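Local coordinates for protein SYE1 (Shewanella oneidensis, PDB 4AWT) that binds FMN in an eight-stranded TIM barrel and, as a member of the Old Yellow Enzyme family, probably reduces activated carbon-carbon double bonds with NAD(P)H, at residues S120-K125 with A196-D201; Q158-Y163 with D215-A220. The protein carries 1 engineered substitution. All blocks are in the same frame, centred on the assembly; numbering follows the deposited sequence.

Interaction 1 (S120-K125 with A196-D201)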
loop_
_atom_site.group_PDB
_atom_site.type_symbol
_atom_site.label_atom_id
_atom_site.label_comp_id
_atom_site.label_asym_id
_atom_site.label_seq_id
_atom_site.Cartn_x
_atom_site.Cartn_y
_atom_site.Cartn_z
ATOM N N SER A 120 13.652 4.269 12.267
ATOM C CA SER A 120 13.492 5.165 11.122
ATOM C C SER A 120 14.841 5.404 10.488
ATOM O O SER A 120 15.874 4.881 10.915
ATOM C CB SER A 120 12.829 6.450 11.554
ATOM O OG SER A 120 12.442 7.276 10.450
ATOM N N SER A 121 14.846 6.260 9.459
ATOM C CA SER A 121 16.121 6.742 8.918
ATOM C C SER A 121 16.887 7.507 10.001
ATOM O O SER A 121 18.106 7.400 10.090
ATOM C CB SER A 121 15.849 7.603 7.716
ATOM O OG SER A 121 14.947 8.656 8.113
ATOM N N SER A 122 16.177 8.307 10.769
ATOM C CA SER A 122 16.668 9.273 11.698
ATOM C C SER A 122 15.984 9.178 13.015
ATOM O O SER A 122 15.074 8.365 13.206
ATOM C CB SER A 122 16.417 10.672 11.083
ATOM O OG SER A 122 17.221 10.646 9.875
ATOM N N THR A 123 16.300 10.046 13.953
ATOM C CA THR A 123 15.601 10.117 15.235
ATOM C C THR A 123 14.484 11.138 15.244
ATOM O O THR A 123 14.087 11.676 16.263
ATOM C CB THR A 123 16.565 10.393 16.416
ATOM O OG1 THR A 123 17.183 11.643 16.194
ATOM C CG2 THR A 123 17.568 9.265 16.489
ATOM N N LEU A 124 13.886 11.467 14.124
ATOM C CA LEU A 124 12.861 12.491 13.999
ATOM C C LEU A 124 11.520 11.825 14.218
ATOM O O LEU A 124 11.145 10.899 13.511
ATOM C CB LEU A 124 12.909 13.120 12.605
ATOM C CG LEU A 124 14.156 13.947 12.263
ATOM C CD1 LEU A 124 14.162 14.242 10.776
ATOM C CD2 LEU A 124 14.186 15.200 13.099
ATOM N N LYS A 125 10.763 12.312 15.175
ATOM C CA LYS A 125 9.360 11.935 15.346
ATOM C C LYS A 125 8.519 12.484 14.217
ATOM O O LYS A 125 8.694 13.609 13.747
ATOM C CB LYS A 125 8.899 12.533 16.664
ATOM C CG LYS A 125 7.483 12.179 17.028
ATOM C CD LYS A 125 7.039 12.912 18.271
ATOM C CE LYS A 125 5.589 12.648 18.583
ATOM N NZ LYS A 125 5.249 13.205 19.924
ATOM N N ALA A 196 12.709 14.192 6.313
ATOM C CA ALA A 196 12.602 13.088 7.254
ATOM C C ALA A 196 13.911 12.333 7.464
ATOM O O ALA A 196 13.960 11.447 8.300
ATOM C CB ALA A 196 11.517 12.126 6.781
ATOM N N ASN A 197 14.948 12.679 6.697
ATOM C CA ASN A 197 16.159 11.925 6.629
ATOM C C ASN A 197 17.328 12.900 6.933
ATOM O O ASN A 197 17.690 13.690 6.111
ATOM C CB ASN A 197 16.300 11.291 5.278
ATOM C CG ASN A 197 17.490 10.388 5.114
ATOM O OD1 ASN A 197 17.493 9.521 4.154
ATOM N ND2 ASN A 197 18.440 10.504 5.905
ATOM N N ASN A 198 17.909 12.727 8.147
ATOM C CA ASN A 198 19.104 13.550 8.409
ATOM C C ASN A 198 20.347 12.668 8.553
ATOM O O ASN A 198 21.327 13.069 9.216
ATOM C CB ASN A 198 18.877 14.430 9.608
ATOM C CG ASN A 198 18.573 13.743 10.892
ATOM O OD1 ASN A 198 18.106 14.440 11.807
ATOM N ND2 ASN A 198 18.815 12.490 11.091
ATOM N N ARG A 199 20.401 11.526 7.937
ATOM C CA ARG A 199 21.547 10.644 7.948
ATOM C C ARG A 199 22.726 11.278 7.276
ATOM O O ARG A 199 22.562 12.003 6.284
ATOM C CB ARG A 199 21.242 9.309 7.282
ATOM C CG ARG A 199 20.102 8.529 7.909
ATOM C CD ARG A 199 19.905 7.209 7.207
ATOM N NE ARG A 199 20.950 6.248 7.526
ATOM C CZ ARG A 199 20.909 5.380 8.510
ATOM N NH1 ARG A 199 19.862 5.318 9.336
ATOM N NH2 ARG A 199 21.896 4.522 8.674
ATOM N N SER A 200 23.879 10.930 7.799
ATOM C CA SER A 200 25.136 11.392 7.232
ATOM C C SER A 200 25.931 10.293 6.528
ATOM O O SER A 200 26.989 10.568 6.019
ATOM C CB SER A 200 26.054 12.012 8.311
ATOM O OG SER A 200 26.228 11.043 9.339
ATOM N N ASP A 201 25.394 9.058 6.499
ATOM C CA ASP A 201 26.016 7.945 5.804
ATOM C C ASP A 201 25.466 7.886 4.410
ATOM O O ASP A 201 24.878 8.821 3.908
ATOM C CB ASP A 201 25.845 6.681 6.614
ATOM C CG ASP A 201 24.406 6.149 6.646
ATOM O OD1 ASP A 201 23.491 6.776 6.133
ATOM O OD2 ASP A 201 24.260 5.057 7.234
HETATM O O HOH W 1 12.216 9.916 9.848
HETATM O O HOH W 2 18.903 11.281 13.427
#
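R199 reaches across to the backbone of S121 where two loops of the TIM barrel meet: loop 120-125, between the short strands 119-120 and 130-133, and loop 196-201, between helices 187-192 and 207-210. Beyond CB, CG of R199 passes 3.2 Å from S121 O, and CD of R199 lies 4.1 Å from S121 CB. The chain then bends (chi3 73°), turning the guanidinium back so that R199 NH1 gives S121 O a hydrogen bond of 2.8 Å; the N-H is bent to 142° and the oxygen sits somewhat out of the guanidinium plane. NH1 also bonds to M151 O. The NE/NH2 edge is taken by D201, gripped side-on, NE to OD1 and NH2 to OD2, each met on its syn side. This two-pronged salt bridge fixes the rotation of the guanidinium. One residue earlier, in the conformer of S122 described here, N198 N gives a nearly straight hydrogen bond of 2.8 Å to S122 OG, tying backbone to side chain. S121 OG has its hydrogen bond with Q190 O on helix 187-192. L124 lays CD1 against the A196 carbonyl. S120 OG hydrogen-bonds Q190 OE1 of the same helix, and a water completes the join, donating to S120 OG at 2.7 Å and to A196 O at 2.8 Å.

Interaction 2 (Q158-Y163 with D215-A220)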
loop_
_atom_site.group_PDB
_atom_site.type_symbol
_atom_site.label_atom_id
_atom_site.label_comp_id
_atom_site.label_asym_id
_atom_site.label_seq_id
_atom_site.Cartn_x
_atom_site.Cartn_y
_atom_site.Cartn_z
ATOM N N GLN A 158 18.782 -6.253 8.054
ATOM C CA GLN A 158 17.708 -7.064 8.602
ATOM C C GLN A 158 16.376 -6.766 7.901
ATOM O O GLN A 158 15.613 -7.658 7.552
ATOM C CB GLN A 158 17.564 -6.776 10.103
ATOM C CG GLN A 158 16.439 -7.621 10.725
ATOM C CD GLN A 158 16.794 -9.078 10.749
ATOM O OE1 GLN A 158 17.840 -9.427 11.332
ATOM N NE2 GLN A 158 16.007 -9.944 10.164
ATOM N N VAL A 159 16.079 -5.458 7.735
ATOM C CA VAL A 159 14.809 -5.092 7.104
ATOM C C VAL A 159 14.788 -5.545 5.662
ATOM O O VAL A 159 13.750 -6.036 5.192
ATOM C CB VAL A 159 14.527 -3.610 7.324
ATOM C CG1 VAL A 159 13.347 -3.168 6.442
ATOM C CG2 VAL A 159 14.249 -3.338 8.786
ATOM N N ILE A 160 15.892 -5.416 4.934
ATOM C CA ILE A 160 15.939 -5.938 3.570
ATOM C C ILE A 160 15.639 -7.448 3.569
ATOM O O ILE A 160 14.860 -7.941 2.770
ATOM C CB ILE A 160 17.265 -5.607 2.873
ATOM C CG1 ILE A 160 17.371 -4.102 2.639
ATOM C CG2 ILE A 160 17.429 -6.392 1.606
ATOM C CD1 ILE A 160 18.755 -3.624 2.260
ATOM N N ALA A 161 16.275 -8.175 4.504
ATOM C CA ALA A 161 16.049 -9.614 4.595
ATOM C C ALA A 161 14.577 -9.917 4.907
ATOM O O ALA A 161 14.031 -10.888 4.368
ATOM C CB ALA A 161 16.955 -10.224 5.662
ATOM N N ASP A 162 13.983 -9.123 5.764
ATOM C CA ASP A 162 12.582 -9.314 6.121
ATOM C C ASP A 162 11.669 -9.053 4.912
ATOM O O ASP A 162 10.703 -9.772 4.689
ATOM C CB ASP A 162 12.199 -8.438 7.282
ATOM C CG ASP A 162 12.867 -8.773 8.607
ATOM O OD1 ASP A 162 13.419 -9.887 8.742
ATOM O OD2 ASP A 162 12.776 -7.924 9.515
ATOM N N TYR A 163 11.973 -8.008 4.138
ATOM C CA TYR A 163 11.205 -7.780 2.917
ATOM C C TYR A 163 11.336 -8.922 1.945
ATOM O O TYR A 163 10.365 -9.374 1.344
ATOM C CB TYR A 163 11.634 -6.486 2.249
ATOM C CG TYR A 163 10.979 -5.220 2.708
ATOM C CD1 TYR A 163 9.619 -5.002 2.500
ATOM C CD2 TYR A 163 11.701 -4.192 3.328
ATOM C CE1 TYR A 163 9.013 -3.832 2.913
ATOM C CE2 TYR A 163 11.116 -3.015 3.702
ATOM C CZ TYR A 163 9.748 -2.828 3.501
ATOM O OH TYR A 163 9.216 -1.618 3.870
ATOM N N ASP A 215 16.214 1.449 -3.503
ATOM C CA ASP A 215 16.885 0.686 -4.509
ATOM C C ASP A 215 17.217 -0.724 -4.039
ATOM O O ASP A 215 17.009 -1.713 -4.723
ATOM C CB ASP A 215 18.153 1.436 -4.943
ATOM C CG ASP A 215 18.840 0.820 -6.119
ATOM O OD1 ASP A 215 18.206 0.482 -7.098
ATOM O OD2 ASP A 215 20.062 0.895 -6.140
ATOM N N GLU A 216 17.806 -0.797 -2.828
ATOM C CA GLU A 216 18.258 -2.053 -2.306
ATOM C C GLU A 216 17.125 -2.983 -1.929
ATOM O O GLU A 216 17.198 -4.212 -2.128
ATOM C CB GLU A 216 19.188 -1.807 -1.112
ATOM C CG GLU A 216 20.492 -1.148 -1.549
ATOM C CD GLU A 216 21.444 -0.803 -0.429
ATOM O OE1 GLU A 216 21.067 -0.998 0.743
ATOM O OE2 GLU A 216 22.543 -0.301 -0.694
ATOM N N VAL A 217 16.038 -2.431 -1.365
ATOM C CA VAL A 217 14.862 -3.237 -1.071
ATOM C C VAL A 217 14.267 -3.789 -2.360
ATOM O O VAL A 217 13.966 -4.974 -2.454
ATOM C CB VAL A 217 13.841 -2.444 -0.241
ATOM C CG1 VAL A 217 12.532 -3.237 -0.125
ATOM C CG2 VAL A 217 14.357 -2.102 1.134
ATOM N N VAL A 218 14.080 -2.918 -3.373
ATOM C CA VAL A 218 13.519 -3.377 -4.645
ATOM C C VAL A 218 14.405 -4.431 -5.267
ATOM O O VAL A 218 13.915 -5.425 -5.793
ATOM C CB VAL A 218 13.223 -2.202 -5.560
ATOM C CG1 VAL A 218 12.855 -2.665 -6.958
ATOM C CG2 VAL A 218 12.112 -1.348 -4.960
ATOM N N ALA A 219 15.728 -4.233 -5.223
ATOM C CA ALA A 219 16.604 -5.247 -5.809
ATOM C C ALA A 219 16.389 -6.592 -5.166
ATOM O O ALA A 219 16.361 -7.610 -5.862
ATOM C CB ALA A 219 18.075 -4.827 -5.636
ATOM N N ALA A 220 16.241 -6.627 -3.842
ATOM C CA ALA A 220 16.036 -7.875 -3.152
ATOM C C ALA A 220 14.689 -8.509 -3.494
ATOM O O ALA A 220 14.583 -9.717 -3.674
ATOM C CB ALA A 220 16.144 -7.666 -1.658
#
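Around I160 and V217, whose CA atoms lie 5.5 Å apart, two helical segments run in roughly the same direction, their axes 9.2 Å apart at closest approach and crossing at -34°. The contact is a small apolar one between neighbouring outer helices of the TIM barrel. I160 spreads its branches over three residues of the facing helix. I160 CG2, lying anti to the backbone N, meets A220 CB at 3.7 Å; I160 CG1, on the other branch, reaches V217 CG2 at 3.9 Å. The chain continues extended (chi2 166°), which carries I160 CD1 on to E216, where it rests near E216 CB and 3.8 Å from E216 OE1. That carboxylate oxygen has its hydrogen bond with Y203 OH, so here I160 covers the flank of an already paired polar group. V217 divides its two methyls between two partners: CG2 faces I160, whereas CG1 lies over one face of the Y163 ring. V217 CG1 stands 4.0 Å from the centroid of the Y163 ring and 24° off its normal, a CH-pi contact displaced toward the rim at CG and CD2. Y163 and V217 are the buried residues of the contact, while I160, E216 and A220 remain partly exposed. Inward, Y163 and V217 both pack on L180 of strand 177-181; Y163 also touches I188 of helix 187-192, and F213, near the start of helix 212-225, packs against V159 and I160.

Overall arrangement
The segments alternate along the chain: 120-125, 158-163, 196-201, then 215-220, so the two contacts interlock in sequence. Their centres lie 18 Å apart and their nearest atoms about 8 Å, without touching. Interaction 2 pairs helices 153-172 and 212-225 against strand 177-181 in the barrel wall; interaction 1 lies farther from the centre of the chain, about 22 Å against 16 Å between centres, where loops join. Helix 187-192 links them, since residues of both contacts touch it, and Y203 bonds to D201 and E216 alike. The arrangement connects outer loops to the helical layer around the barrel that holds FMN, with the side chain of Y163 about 11 Å from the bound FMN.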